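Local coordinates for protein of unknown function, DUF964 (Geobacillus stearothermophilus, PDB 2OEQ) that is of unknown function but belongs to the YlbF/YmcA family, whose relatives include regulators of competence control, and is a helical protein assembled from four copies, at residues Q27-Y32 and R88-E93. Sequence-based numbering, arbitrary orientation.
Sequences QLKRAY and RLMALE
Leu89 lays its CD1 methyl over one face of the Tyr32 ring, a CH-pi contact in which CD1 lies 3.5 Å from the ring centroid, 21° off the normal. The methyl is displaced toward the rim, so the CD1 and CE1 side of the ring takes most of the touch, and the two side chains cross nearly at a right angle. Leu89 gets there with its CG anti to the backbone N (chi1 172°). Beyond the ring, the tyrosine OH reaches the aliphatic part of Glu93, 3.3 Å from its CG, and the carboxylate stands almost perpendicular to the ring plane.

Leu28, Ala31 and Leu92 supply most of the remaining apolar contact, beside Gln27 and Arg88. Leu28 and Leu92 run alongside each other, pointing opposite ways, with Leu28 CD1 against Leu92 CB. Leu92 CD1 in turn meets the methyl of Ala31 (CB to CD1, 3.8 Å) and the CB of Gln27, and, within its own helix, lies over one face of the Arg88 guanidinium. No hydrogen bond spans the two segments; apolar contact joins them.

The small Ala31 is consistent with the close approach: its CA is 5.1 Å from that of Leu89, and the segment axes approach to 8.9 Å, their directions 151° apart, roughly antiparallel. Helices 23-37 and 84-107 thus pair across a long helical excursion. Outward, Met90, present as selenomethionine, packs on helix 67-81. A second subunit closes another side, its Phe118 meeting Tyr32 edge-to-face and its Leu114 packing on Leu28, while Gln74 of a third subunit hydrogen-bonds to the carbonyl of Met90.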
ATOM      1  N   GLN C  27      -1.269 -28.110   6.361  1.00 28.26           N
ATOM      2  CA  GLN C  27      -0.125 -28.568   5.586  1.00 28.26           C
ATOM      3  C   GLN C  27       1.014 -27.621   6.006  1.00 28.26           C
ATOM      4  O   GLN C  27       2.094 -28.059   6.425  1.00 28.26           O
ATOM      5  CB  GLN C  27      -0.386 -28.424   4.089  1.00 97.24           C
ATOM      6  CG  GLN C  27      -1.522 -29.280   3.572  1.00 97.24           C
ATOM      7  CD  GLN C  27      -1.183 -30.754   3.549  1.00 97.24           C
ATOM      8  OE1 GLN C  27      -1.134 -31.373   2.486  1.00 97.24           O
ATOM      9  NE2 GLN C  27      -0.944 -31.327   4.722  1.00 97.24           N
ATOM     10  N   LEU C  28       0.747 -26.314   5.912  1.00 26.16           N
ATOM     11  CA  LEU C  28       1.721 -25.289   6.277  1.00 26.16           C
ATOM     12  C   LEU C  28       2.190 -25.443   7.686  1.00 26.16           C
ATOM     13  O   LEU C  28       3.363 -25.515   7.919  1.00 26.16           O
ATOM     14  CB  LEU C  28       1.147 -23.896   6.105  1.00 24.60           C
ATOM     15  CG  LEU C  28       2.240 -22.825   6.133  1.00 24.60           C
ATOM     16  CD1 LEU C  28       3.345 -23.113   5.134  1.00 24.60           C
ATOM     17  CD2 LEU C  28       1.592 -21.509   5.790  1.00 24.60           C
ATOM     18  N   LYS C  29       1.272 -25.492   8.633  1.00 26.91           N
ATOM     19  CA  LYS C  29       1.678 -25.664  10.013  1.00 26.91           C
ATOM     20  C   LYS C  29       2.627 -26.857  10.132  1.00 26.91           C
ATOM     21  O   LYS C  29       3.680 -26.747  10.739  1.00 26.91           O
ATOM     22  CB  LYS C  29       0.482 -25.849  10.935  1.00 47.89           C
ATOM     23  CG  LYS C  29       0.925 -25.977  12.362  1.00 47.89           C
ATOM     24  CD  LYS C  29      -0.226 -26.146  13.317  1.00 47.89           C
ATOM     25  CE  LYS C  29      -1.097 -24.893  13.374  1.00 47.89           C
ATOM     26  NZ  LYS C  29      -0.445 -23.594  13.834  1.00 47.89           N
ATOM     27  N   ARG C  30       2.284 -27.997   9.548  1.00 36.87           N
ATOM     28  CA  ARG C  30       3.179 -29.146   9.621  1.00 36.87           C
ATOM     29  C   ARG C  30       4.481 -28.909   8.867  1.00 36.87           C
ATOM     30  O   ARG C  30       5.527 -29.408   9.268  1.00 36.87           O
ATOM     31  CB  ARG C  30       2.498 -30.408   9.105  1.00 54.98           C
ATOM     32  CG  ARG C  30       1.705 -31.113  10.180  1.00 54.98           C
ATOM     33  CD  ARG C  30       1.069 -32.408   9.688  1.00 54.98           C
ATOM     34  NE  ARG C  30      -0.256 -32.200   9.102  1.00 54.98           N
ATOM     35  CZ  ARG C  30      -0.527 -32.261   7.797  1.00 54.98           C
ATOM     36  NH1 ARG C  30       0.439 -32.527   6.905  1.00 54.98           N
ATOM     37  NH2 ARG C  30      -1.773 -32.066   7.381  1.00 54.98           N
ATOM     38  N   ALA C  31       4.436 -28.142   7.781  1.00 36.46           N
ATOM     39  CA  ALA C  31       5.665 -27.872   7.034  1.00 36.46           C
ATOM     40  C   ALA C  31       6.644 -27.169   7.963  1.00 36.46           C
ATOM     41  O   ALA C  31       7.807 -27.546   8.021  1.00 36.46           O
ATOM     42  CB  ALA C  31       5.384 -27.023   5.834  1.00 49.82           C
ATOM     43  N   TYR C  32       6.160 -26.153   8.690  1.00 34.35           N
ATOM     44  CA  TYR C  32       6.974 -25.419   9.667  1.00 34.35           C
ATOM     45  C   TYR C  32       7.541 -26.419  10.686  1.00 34.35           C
ATOM     46  O   TYR C  32       8.748 -26.471  10.916  1.00 34.35           O
ATOM     47  CB  TYR C  32       6.140 -24.376  10.408  1.00 92.31           C
ATOM     48  CG  TYR C  32       6.061 -23.027   9.736  1.00 92.31           C
ATOM     49  CD1 TYR C  32       5.100 -22.758   8.770  1.00 92.31           C
ATOM     50  CD2 TYR C  32       6.942 -22.004  10.082  1.00 92.31           C
ATOM     51  CE1 TYR C  32       5.014 -21.501   8.168  1.00 92.31           C
ATOM     52  CE2 TYR C  32       6.870 -20.748   9.491  1.00 92.31           C
ATOM     53  CZ  TYR C  32       5.903 -20.501   8.533  1.00 92.31           C
ATOM     54  OH  TYR C  32       5.819 -19.253   7.949  1.00 92.31           O
ATOM     55  N   ARG C  88       9.769 -27.042   0.697  1.00 43.26           N
ATOM     56  CA  ARG C  88       8.374 -27.356   0.917  1.00 43.26           C
ATOM     57  C   ARG C  88       7.774 -26.157   1.673  1.00 43.26           C
ATOM     58  O   ARG C  88       6.819 -25.509   1.221  1.00 43.26           O
ATOM     59  CB  ARG C  88       8.263 -28.640   1.742  1.00 92.53           C
ATOM     60  CG  ARG C  88       6.849 -29.071   2.027  1.00 92.53           C
ATOM     61  CD  ARG C  88       6.803 -30.397   2.782  1.00 92.53           C
ATOM     62  NE  ARG C  88       5.446 -30.720   3.226  1.00 92.53           N
ATOM     63  CZ  ARG C  88       4.380 -30.783   2.423  1.00 92.53           C
ATOM     64  NH1 ARG C  88       3.183 -31.081   2.930  1.00 92.53           N
ATOM     65  NH2 ARG C  88       4.505 -30.551   1.114  1.00 92.53           N
ATOM     66  N   LEU C  89       8.366 -25.848   2.814  1.00 49.38           N
ATOM     67  CA  LEU C  89       7.883 -24.752   3.611  1.00 49.38           C
ATOM     68  C   LEU C  89       7.805 -23.463   2.796  1.00 49.38           C
ATOM     69  O   LEU C  89       6.726 -22.900   2.594  1.00 49.38           O
ATOM     70  CB  LEU C  89       8.794 -24.558   4.798  1.00 23.60           C
ATOM     71  CG  LEU C  89       8.515 -23.316   5.645  1.00 23.60           C
ATOM     72  CD1 LEU C  89       7.118 -23.372   6.204  1.00 23.60           C
ATOM     73  CD2 LEU C  89       9.527 -23.231   6.790  1.00 23.60           C
HETATM   74  N   MSE C  90       8.959 -23.002   2.330  1.00 66.24           N
HETATM   75  CA  MSE C  90       9.052 -21.779   1.541  1.00 66.24           C
HETATM   76  C   MSE C  90       7.968 -21.677   0.472  1.00 66.24           C
HETATM   77  O   MSE C  90       7.576 -20.587   0.072  1.00 66.24           O
HETATM   78  CB  MSE C  90      10.433 -21.697   0.882  1.00 74.61           C
HETATM   79  CG  MSE C  90      11.238 -20.458   1.222  1.00 74.61           C
HETATM   80 SE   MSE C  90      13.117 -20.822   1.034  0.65 74.61          SE
HETATM   81  CE  MSE C  90      13.506 -21.097   2.901  1.00 74.61           C
ATOM     82  N   ALA C  91       7.477 -22.807   0.001  1.00 28.60           N
ATOM     83  CA  ALA C  91       6.454 -22.770  -1.016  1.00 28.60           C
ATOM     84  C   ALA C  91       5.098 -22.687  -0.345  1.00 28.60           C
ATOM     85  O   ALA C  91       4.451 -21.640  -0.416  1.00 28.60           O
ATOM     86  CB  ALA C  91       6.542 -23.976  -1.865  1.00  5.18           C
ATOM     87  N   LEU C  92       4.653 -23.769   0.305  1.00 21.06           N
ATOM     88  CA  LEU C  92       3.363 -23.717   0.986  1.00 21.06           C
ATOM     89  C   LEU C  92       3.179 -22.304   1.548  1.00 21.06           C
ATOM     90  O   LEU C  92       2.150 -21.660   1.364  1.00 21.06           O
ATOM     91  CB  LEU C  92       3.322 -24.714   2.142  1.00 15.45           C
ATOM     92  CG  LEU C  92       3.345 -26.191   1.748  1.00 15.45           C
ATOM     93  CD1 LEU C  92       2.907 -27.120   2.925  1.00 15.45           C
ATOM     94  CD2 LEU C  92       2.407 -26.333   0.548  1.00 15.45           C
ATOM     95  N   GLU C  93       4.215 -21.835   2.230  1.00 29.38           N
ATOM     96  CA  GLU C  93       4.228 -20.522   2.842  1.00 29.38           C
ATOM     97  C   GLU C  93       3.815 -19.418   1.870  1.00 29.38           C
ATOM     98  O   GLU C  93       3.009 -18.548   2.206  1.00 29.38           O
ATOM     99  CB  GLU C  93       5.624 -20.246   3.388  1.00 51.50           C
ATOM    100  CG  GLU C  93       5.631 -19.372   4.612  1.00 51.50           C
ATOM    101  CD  GLU C  93       5.283 -17.943   4.294  1.00 51.50           C
ATOM    102  OE1 GLU C  93       4.537 -17.320   5.078  1.00 51.50           O
ATOM    103  OE2 GLU C  93       5.765 -17.436   3.260  1.00 51.50           O
TER